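Local structure of mialostatin (Ixodes ricinus, 6ZTK) at residues H48-T53 with C115-Y120; S89-K92 with G96-Y99; I119-V122 with I127-V130. The protein inhibits cysteine proteases of the tick midgut and of the host, among them cathepsins L, B and C, and so restrains digestion of blood proteins. All coordinates share one frame; numbering follows the deposited sequence.

Contact 1. Residues H48-T53 with C115-Y120. With TRT (fragment of triton X-100), chain C; SO4 (sulfate ion), chain D.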
loop_
_atom_site.group_PDB
_atom_site.type_symbol
_atom_site.label_atom_id
_atom_site.label_comp_id
_atom_site.label_asym_id
_atom_site.label_seq_id
_atom_site.Cartn_x
_atom_site.Cartn_y
_atom_site.Cartn_z
ATOM N N HIS A 48 -3.352 1.748 0.012
ATOM C CA HIS A 48 -4.235 0.987 -0.901
ATOM C C HIS A 48 -3.794 1.242 -2.357
ATOM O O HIS A 48 -3.772 0.294 -3.147
ATOM C CB HIS A 48 -5.690 1.352 -0.674
ATOM C CG HIS A 48 -6.285 0.634 0.493
ATOM N ND1 HIS A 48 -6.620 -0.717 0.441
ATOM C CD2 HIS A 48 -6.595 1.060 1.743
ATOM C CE1 HIS A 48 -7.040 -1.089 1.659
ATOM N NE2 HIS A 48 -7.016 -0.036 2.476
ATOM N N TYR A 49 -3.421 2.479 -2.670
ATOM C CA TYR A 49 -2.899 2.738 -4.024
ATOM C C TYR A 49 -1.699 1.818 -4.293
ATOM O O TYR A 49 -1.593 1.155 -5.314
ATOM C CB TYR A 49 -2.568 4.196 -4.281
ATOM C CG TYR A 49 -1.928 4.348 -5.614
ATOM C CD1 TYR A 49 -2.646 4.191 -6.794
ATOM C CD2 TYR A 49 -0.570 4.627 -5.710
ATOM C CE1 TYR A 49 -2.015 4.308 -8.040
ATOM C CE2 TYR A 49 0.038 4.770 -6.940
ATOM C CZ TYR A 49 -0.663 4.545 -8.090
ATOM O OH TYR A 49 -0.001 4.683 -9.310
ATOM N N ALA A 50 -0.751 1.762 -3.345
ATOM C CA ALA A 50 0.468 0.985 -3.540
ATOM C C ALA A 50 0.107 -0.464 -3.812
ATOM O O ALA A 50 0.630 -1.099 -4.705
ATOM C CB ALA A 50 1.357 1.119 -2.317
ATOM N N VAL A 51 -0.756 -1.077 -2.980
ATOM C CA VAL A 51 -1.083 -2.537 -3.158
ATOM C C VAL A 51 -1.776 -2.756 -4.503
ATOM O O VAL A 51 -1.545 -3.814 -5.101
ATOM C CB VAL A 51 -1.947 -3.185 -2.044
ATOM C CG1 VAL A 51 -1.276 -3.073 -0.704
ATOM C CG2 VAL A 51 -3.397 -2.771 -1.982
ATOM N N SER A 52 -2.490 -1.761 -4.978
ATOM C CA SER A 52 -3.239 -1.901 -6.269
ATOM C C SER A 52 -2.251 -2.045 -7.427
ATOM O O SER A 52 -2.693 -2.493 -8.509
ATOM C CB SER A 52 -4.146 -0.771 -6.498
ATOM O OG SER A 52 -3.557 0.399 -6.989
ATOM N N THR A 53 -0.991 -1.637 -7.271
ATOM C CA THR A 53 0.003 -1.665 -8.384
ATOM C C THR A 53 0.722 -3.011 -8.454
ATOM O O THR A 53 1.555 -3.218 -9.361
ATOM C CB THR A 53 0.989 -0.498 -8.253
ATOM O OG1 THR A 53 1.869 -0.783 -7.140
ATOM C CG2 THR A 53 0.335 0.842 -8.138
ATOM N N CYS A 115 5.009 -4.896 4.400
ATOM C CA CYS A 115 5.549 -4.255 3.195
ATOM C C CYS A 115 5.939 -2.803 3.478
ATOM O O CYS A 115 5.323 -2.092 4.284
ATOM C CB CYS A 115 4.464 -4.255 2.161
ATOM S SG CYS A 115 3.907 -5.917 1.703
ATOM N N THR A 116 6.967 -2.372 2.800
ATOM C CA THR A 116 7.392 -0.977 2.754
ATOM C C THR A 116 7.275 -0.516 1.317
ATOM O O THR A 116 7.846 -1.189 0.416
ATOM C CB THR A 116 8.813 -0.818 3.307
ATOM O OG1 THR A 116 8.780 -1.264 4.683
ATOM C CG2 THR A 116 9.269 0.613 3.278
ATOM N N SER A 117 6.660 0.634 1.094
ATOM C CA SER A 117 6.507 1.198 -0.267
ATOM C C SER A 117 6.761 2.685 -0.214
ATOM O O SER A 117 6.290 3.337 0.706
ATOM C CB SER A 117 5.129 0.903 -0.796
ATOM O OG SER A 117 4.958 1.410 -2.113
ATOM N N ILE A 118 7.554 3.185 -1.184
ATOM C CA ILE A 118 7.733 4.636 -1.343
ATOM C C ILE A 118 6.901 5.109 -2.534
ATOM O O ILE A 118 7.043 4.527 -3.600
ATOM C CB ILE A 118 9.203 4.992 -1.504
ATOM C CG1 ILE A 118 9.963 4.614 -0.237
ATOM C CG2 ILE A 118 9.316 6.456 -1.808
ATOM C CD1 ILE A 118 11.470 4.708 -0.387
ATOM N N ILE A 119 6.108 6.135 -2.310
ATOM C CA ILE A 119 5.251 6.736 -3.352
ATOM C C ILE A 119 5.724 8.173 -3.580
ATOM O O ILE A 119 5.799 8.960 -2.621
ATOM C CB ILE A 119 3.788 6.672 -2.964
ATOM C CG1 ILE A 119 3.366 5.224 -2.714
ATOM C CG2 ILE A 119 2.936 7.306 -4.043
ATOM C CD1 ILE A 119 1.928 5.151 -2.394
ATOM N N TYR A 120 5.991 8.470 -4.838
ATOM C CA TYR A 120 6.314 9.849 -5.287
ATOM C C TYR A 120 5.023 10.525 -5.727
ATOM O O TYR A 120 4.270 9.925 -6.518
ATOM C CB TYR A 120 7.286 9.769 -6.438
ATOM C CG TYR A 120 7.550 11.040 -7.172
ATOM C CD1 TYR A 120 8.325 12.028 -6.613
ATOM C CD2 TYR A 120 7.052 11.211 -8.441
ATOM C CE1 TYR A 120 8.603 13.211 -7.266
ATOM C CE2 TYR A 120 7.321 12.398 -9.129
ATOM C CZ TYR A 120 8.099 13.382 -8.541
ATOM O OH TYR A 120 8.388 14.527 -9.246
HETATM O O24 TRT C . 12.571 6.838 -14.601
HETATM C C23 TRT C . 11.512 7.723 -14.380
HETATM C C22 TRT C . 10.445 6.966 -13.629
HETATM O O21 TRT C . 10.104 7.650 -12.425
HETATM C C20 TRT C . 10.893 7.295 -11.295
HETATM C C19 TRT C . 11.504 8.544 -10.696
HETATM O O18 TRT C . 10.478 9.470 -10.361
HETATM C C17 TRT C . 10.944 10.814 -10.199
HETATM C C16 TRT C . 11.324 11.123 -8.756
HETATM O O15 TRT C . 11.787 9.928 -8.113
HETATM C C12 TRT C . 12.532 10.031 -6.957
HETATM C C13 TRT C . 12.262 10.954 -5.961
HETATM C C14 TRT C . 13.048 10.996 -4.816
HETATM C C11 TRT C . 13.561 9.129 -6.782
HETATM C C10 TRT C . 14.314 9.161 -5.624
HETATM C C9 TRT C . 14.107 10.103 -4.628
HETATM C C6 TRT C . 15.046 10.191 -3.414
HETATM C C8 TRT C . 16.013 11.277 -3.889
HETATM C C7 TRT C . 15.896 8.938 -3.152
HETATM C C5 TRT C . 14.407 10.806 -2.140
HETATM C C1 TRT C . 13.476 10.019 -1.194
HETATM C C2 TRT C . 14.321 9.116 -0.304
HETATM C C4 TRT C . 12.490 9.168 -1.971
HETATM C C3 TRT C . 12.686 11.003 -0.325
HETATM S S SO4 D . -7.344 0.673 5.782
HETATM O O1 SO4 D . -7.112 -0.507 4.981
HETATM O O2 SO4 D . -6.140 1.033 6.507
HETATM O O3 SO4 D . -8.397 0.375 6.719
HETATM O O4 SO4 D . -7.752 1.785 4.945
#

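Contact 2. Residues S89-K92 with G96-Y99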
loop_
_atom_site.group_PDB
_atom_site.type_symbol
_atom_site.label_atom_id
_atom_site.label_comp_id
_atom_site.label_asym_id
_atom_site.label_seq_id
_atom_site.Cartn_x
_atom_site.Cartn_y
_atom_site.Cartn_z
ATOM N N SER A 89 -6.471 -10.573 -0.923
ATOM C CA SER A 89 -7.860 -10.086 -1.054
ATOM C C SER A 89 -8.666 -11.131 -1.833
ATOM O O SER A 89 -8.108 -12.085 -2.356
ATOM C CB SER A 89 -8.005 -8.750 -1.746
ATOM O OG SER A 89 -7.966 -8.903 -3.176
ATOM N N THR A 90 -9.959 -10.874 -1.910
ATOM C CA THR A 90 -10.887 -11.721 -2.710
ATOM C C THR A 90 -10.962 -11.291 -4.163
ATOM O O THR A 90 -11.744 -11.926 -4.896
ATOM C CB THR A 90 -12.277 -11.674 -2.081
ATOM O OG1 THR A 90 -12.737 -10.331 -2.060
ATOM C CG2 THR A 90 -12.237 -12.285 -0.693
ATOM N N CYS A 91 -10.263 -10.249 -4.575
ATOM C CA CYS A 91 -10.335 -9.720 -5.965
ATOM C C CYS A 91 -9.334 -10.466 -6.859
ATOM O O CYS A 91 -8.095 -10.342 -6.658
ATOM C CB CYS A 91 -9.992 -8.264 -6.055
ATOM S SG CYS A 91 -11.289 -7.133 -5.492
ATOM N N LYS A 92 -9.814 -11.201 -7.873
ATOM C CA LYS A 92 -8.938 -11.828 -8.880
ATOM C C LYS A 92 -8.470 -10.727 -9.840
ATOM O O LYS A 92 -9.272 -9.996 -10.391
ATOM C CB LYS A 92 -9.686 -12.916 -9.660
ATOM C CG LYS A 92 -9.918 -14.142 -8.833
ATOM C CD LYS A 92 -10.715 -15.181 -9.558
ATOM C CE LYS A 92 -10.914 -16.412 -8.705
ATOM N NZ LYS A 92 -11.740 -17.390 -9.451
ATOM N N GLY A 96 -10.500 -8.367 -14.693
ATOM C CA GLY A 96 -10.723 -7.031 -15.234
ATOM C C GLY A 96 -11.280 -6.098 -14.144
ATOM O O GLY A 96 -11.757 -5.089 -14.490
ATOM N N VAL A 97 -11.305 -6.555 -12.887
ATOM C CA VAL A 97 -11.829 -5.760 -11.733
ATOM C C VAL A 97 -10.885 -4.584 -11.470
ATOM O O VAL A 97 -9.718 -4.774 -11.469
ATOM C CB VAL A 97 -11.999 -6.624 -10.458
ATOM C CG1 VAL A 97 -10.683 -7.027 -9.782
ATOM C CG2 VAL A 97 -12.869 -5.919 -9.443
ATOM N N GLU A 98 -11.430 -3.395 -11.228
ATOM C CA GLU A 98 -10.673 -2.256 -10.662
ATOM C C GLU A 98 -10.441 -2.527 -9.167
ATOM O O GLU A 98 -11.439 -2.799 -8.449
ATOM C CB GLU A 98 -11.532 -1.010 -10.903
ATOM C CG GLU A 98 -10.902 0.311 -10.532
ATOM C CD GLU A 98 -11.877 1.492 -10.591
ATOM O OE1 GLU A 98 -12.960 1.372 -11.230
ATOM O OE2 GLU A 98 -11.569 2.533 -9.979
ATOM N N TYR A 99 -9.199 -2.396 -8.658
ATOM C CA TYR A 99 -8.949 -2.551 -7.203
ATOM C C TYR A 99 -9.675 -1.410 -6.493
ATOM O O TYR A 99 -9.530 -0.239 -6.905
ATOM C CB TYR A 99 -7.449 -2.510 -6.868
ATOM C CG TYR A 99 -7.167 -2.591 -5.385
ATOM C CD1 TYR A 99 -7.230 -1.451 -4.593
ATOM C CD2 TYR A 99 -6.918 -3.807 -4.775
ATOM C CE1 TYR A 99 -7.066 -1.511 -3.218
ATOM C CE2 TYR A 99 -6.783 -3.885 -3.400
ATOM C CZ TYR A 99 -6.863 -2.744 -2.628
ATOM O OH TYR A 99 -6.692 -2.809 -1.277
#

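Contact 3. Residues I119-V122 with I127-V130. With TRT (fragment of triton X-100), chain C.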
loop_
_atom_site.group_PDB
_atom_site.type_symbol
_atom_site.label_atom_id
_atom_site.label_comp_id
_atom_site.label_asym_id
_atom_site.label_seq_id
_atom_site.Cartn_x
_atom_site.Cartn_y
_atom_site.Cartn_z
ATOM N N ILE A 119 6.108 6.135 -2.310
ATOM C CA ILE A 119 5.251 6.736 -3.352
ATOM C C ILE A 119 5.724 8.173 -3.580
ATOM O O ILE A 119 5.799 8.960 -2.621
ATOM C CB ILE A 119 3.788 6.672 -2.964
ATOM C CG1 ILE A 119 3.366 5.224 -2.714
ATOM C CG2 ILE A 119 2.936 7.306 -4.043
ATOM C CD1 ILE A 119 1.928 5.151 -2.394
ATOM N N TYR A 120 5.991 8.470 -4.838
ATOM C CA TYR A 120 6.314 9.849 -5.287
ATOM C C TYR A 120 5.023 10.525 -5.727
ATOM O O TYR A 120 4.270 9.925 -6.518
ATOM C CB TYR A 120 7.286 9.769 -6.438
ATOM C CG TYR A 120 7.550 11.040 -7.172
ATOM C CD1 TYR A 120 8.325 12.028 -6.613
ATOM C CD2 TYR A 120 7.052 11.211 -8.441
ATOM C CE1 TYR A 120 8.603 13.211 -7.266
ATOM C CE2 TYR A 120 7.321 12.398 -9.129
ATOM C CZ TYR A 120 8.099 13.382 -8.541
ATOM O OH TYR A 120 8.388 14.527 -9.246
ATOM N N THR A 121 4.764 11.727 -5.265
ATOM C CA THR A 121 3.577 12.472 -5.728
ATOM C C THR A 121 3.948 13.874 -6.154
ATOM O O THR A 121 4.914 14.481 -5.656
ATOM C CB THR A 121 2.512 12.543 -4.633
ATOM O OG1 THR A 121 2.860 13.457 -3.593
ATOM C CG2 THR A 121 2.223 11.200 -4.015
ATOM N N VAL A 122 3.133 14.399 -7.074
ATOM C CA VAL A 122 3.206 15.826 -7.476
ATOM C C VAL A 122 1.793 16.360 -7.278
ATOM O O VAL A 122 0.908 16.147 -8.102
ATOM C CB VAL A 122 3.772 15.996 -8.886
ATOM C CG1 VAL A 122 3.880 17.485 -9.166
ATOM C CG2 VAL A 122 5.080 15.276 -9.115
ATOM N N ILE A 127 -0.349 13.657 -9.701
ATOM C CA ILE A 127 0.530 12.508 -10.078
ATOM C C ILE A 127 0.888 11.693 -8.841
ATOM O O ILE A 127 1.174 12.283 -7.792
ATOM C CB ILE A 127 1.810 13.021 -10.718
ATOM C CG1 ILE A 127 1.539 13.553 -12.124
ATOM C CG2 ILE A 127 2.935 11.974 -10.713
ATOM C CD1 ILE A 127 2.806 13.916 -12.809
ATOM N N LYS A 128 0.800 10.359 -8.946
ATOM C CA LYS A 128 1.224 9.432 -7.885
ATOM C C LYS A 128 1.904 8.272 -8.594
ATOM O O LYS A 128 1.350 7.736 -9.588
ATOM C CB LYS A 128 0.114 8.757 -7.065
ATOM C CG LYS A 128 -0.883 9.581 -6.304
ATOM C CD LYS A 128 -1.842 8.667 -5.547
ATOM C CE LYS A 128 -2.655 7.735 -6.408
ATOM N NZ LYS A 128 -3.977 8.312 -6.737
ATOM N N ARG A 129 3.089 7.878 -8.114
ATOM C CA ARG A 129 3.881 6.801 -8.727
ATOM C C ARG A 129 4.538 5.996 -7.620
ATOM O O ARG A 129 5.218 6.569 -6.778
ATOM C CB ARG A 129 4.979 7.361 -9.639
ATOM C CG ARG A 129 5.990 6.344 -10.141
ATOM C CD ARG A 129 7.050 7.084 -10.943
ATOM N NE ARG A 129 8.101 6.255 -11.501
ATOM C CZ ARG A 129 8.987 6.703 -12.390
ATOM N NH1 ARG A 129 8.926 7.966 -12.783
ATOM N NH2 ARG A 129 9.927 5.902 -12.862
ATOM N N VAL A 130 4.338 4.691 -7.659
ATOM C CA VAL A 130 5.078 3.815 -6.725
ATOM C C VAL A 130 6.526 3.702 -7.176
ATOM O O VAL A 130 6.770 3.215 -8.291
ATOM C CB VAL A 130 4.432 2.431 -6.625
ATOM C CG1 VAL A 130 5.283 1.507 -5.761
ATOM C CG2 VAL A 130 3.026 2.528 -6.069
HETATM O O24 TRT C . 12.571 6.838 -14.601
HETATM C C23 TRT C . 11.512 7.723 -14.380
HETATM C C22 TRT C . 10.445 6.966 -13.629
HETATM O O21 TRT C . 10.104 7.650 -12.425
HETATM C C20 TRT C . 10.893 7.295 -11.295
HETATM C C19 TRT C . 11.504 8.544 -10.696
HETATM O O18 TRT C . 10.478 9.470 -10.361
HETATM C C17 TRT C . 10.944 10.814 -10.199
HETATM C C16 TRT C . 11.324 11.123 -8.756
HETATM O O15 TRT C . 11.787 9.928 -8.113
HETATM C C12 TRT C . 12.532 10.031 -6.957
HETATM C C13 TRT C . 12.262 10.954 -5.961
HETATM C C14 TRT C . 13.048 10.996 -4.816
HETATM C C11 TRT C . 13.561 9.129 -6.782
HETATM C C10 TRT C . 14.314 9.161 -5.624
HETATM C C9 TRT C . 14.107 10.103 -4.628
HETATM C C6 TRT C . 15.046 10.191 -3.414
HETATM C C8 TRT C . 16.013 11.277 -3.889
HETATM C C7 TRT C . 15.896 8.938 -3.152
HETATM C C5 TRT C . 14.407 10.806 -2.140
HETATM C C1 TRT C . 13.476 10.019 -1.194
HETATM C C2 TRT C . 14.321 9.116 -0.304
HETATM C C4 TRT C . 12.490 9.168 -1.971
HETATM C C3 TRT C . 12.686 11.003 -0.325
#

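Contact 1. Residues H48-T53 with C115-Y120
The ring of Tyr-49 meets Ile-119 at an edge: methyl CD1 of Ile-119 lies near the ring plane, 4.2 Å from Tyr-49 CD2. One face of the same ring carries CG2 of Thr-53, set toward the rim, and Lys-128 of strand 127-136 makes a cation-pi contact with it. The His-48 imidazole, which does not touch 115-120, has a sulfate in plane at its edge, and NE2 donates to sulfate O1 over 2.6 Å at 154°; the ion probably came with the crystallisation medium. ND1 is hydrogen-bonded to Tyr-99 OH, so both ring nitrogens are engaged, which would hold the ring's rotation in this crystal.

Between the backbones the contact narrows to Ala-50. Its CB lies 4.1 Å from Ile-119 CD1 and 3.6 Å from Ser-117 OG, a hydroxyl whose hydrogen bond goes to Ser-132 O. Ile-119 reaches this far because its chain is extended at chi2 (-177°). Ala-50 O accepts from both Thr-53 N and Thr-53 OG1.

Segments 48-52 and 115-120 lie at 100° to each other; helix 41-52 is the one a cystatin sheet wraps around, and Val-51 packs on Phe-84, Val-64 and Tyr-133 of the neighbouring strands.

Contact 2. Residues S89-K92 with G96-Y99
Val-97 packs against Cys-91 and Lys-92 through a single methyl, CG1. That carbon is 4.0 Å from Cys-91 CB, an ordinary apolar contact, and 3.3 Å from Lys-92 O, a close approach of methyl to carbonyl. A chi1 of 72° turns CG1, not CG2, toward these two residues.

Polar bonding is indirect, for no hydrogen bond passes straight from one segment to the other. Ser-95, in the turn between them, links the two sides instead: its OG is hydrogen-bonded both to Lys-92 O and to Val-97 N. Within 89-92 the Ser-89 hydroxyl accepts from Cys-91 N at 3.0 Å and 159°, forming an ST turn where the chain rounds a corner at Thr-90.

One covalent tie is present, the disulfide from Cys-91 to Cys-104, joining the end of strand 78-92 to the loop that follows; it is one of two disulfides in the molecule, the pattern of secreted type 2 cystatins. In the fold, Tyr-61 of strand 60-74 touches both Cys-91 and Val-97 and is hydrogen-bonded through its O to Ser-89 OG, while Tyr-99 leans on Val-51 and Ser-52 of helix 41-52 and its OH also bonds Thr-63 OG1.

Contact 3. Residues I119-V122 with I127-V130
Tyr-120 and Arg-129 face each other as an antiparallel hydrogen-bonded pair, and the tyrosine side chain leads from that pair to the bound detergent fragment. Its CB rests 3.8 Å from Arg-129 O. With CG anti to the backbone N (chi1 170°), the ring is carried off the sheet on the face shared with Val-122, Ile-127 and Arg-129. One ring face is covered by the ether chain of the Triton fragment, TRT C16 standing over the ring centre. CD1 of Tyr-120 meets aromatic carbon C13 of TRT at 4.1 Å, CE1 makes the nearest approach to C16 at 3.7 Å, CE2 on the far side is near C17, and CZ lies 3.9 Å from C16. Asn-79 and Ala-76 also touch this tyrosine.

Strands 113-122 and 127-136 form the second hairpin of the cystatin fold, joined by a short turn with the Pro-Trp pair; in cystatins generally this turn enters the protease cleft beside the first hairpin loop. Backbone bonds run both ways in each hydrogen-bonded pair, with Tyr-120 N to Arg-129 O at 2.8 Å and Val-122 N to Ile-127 O at 3.0 Å. Val-122 and Ile-127 abut CB to CB, 4.0 Å apart. On the helix-facing side Ile-119 CG1 reaches Val-130 CG2 at 4.3 Å, and Thr-121 CG2 brushes Lys-128 CG while Thr-121 OG1 is hydrogen-bonded to Val-78 O. Arg-129 is extended from CG to NE, but in one of its two conformers the guanidinium overlaps TRT impossibly closely, so its contact with the ligand is doubtful.

Overall arrangement
Contacts 1 and 3 share Ile-119 and Tyr-120, and their centres are about 10 Å apart. Val-130 joins them further, its CG1 lying 3.7 Å from Ser-117 OG. Contact 2, nested in the chain loop that contact 1 closes, has its centre about 16 Å from that of contact 1 but touches it through Tyr-99, whose OH is 2.7 Å from His-48 ND1. Contacts 2 and 3 do not meet: their nearest atoms are about 10 Å apart. Detergent binds at the contact 3 end, in a pocket completed by Trp-33, Gln-73 and Leu-131, whereas the centre of contact 2 is about 22 Å from that of contact 3.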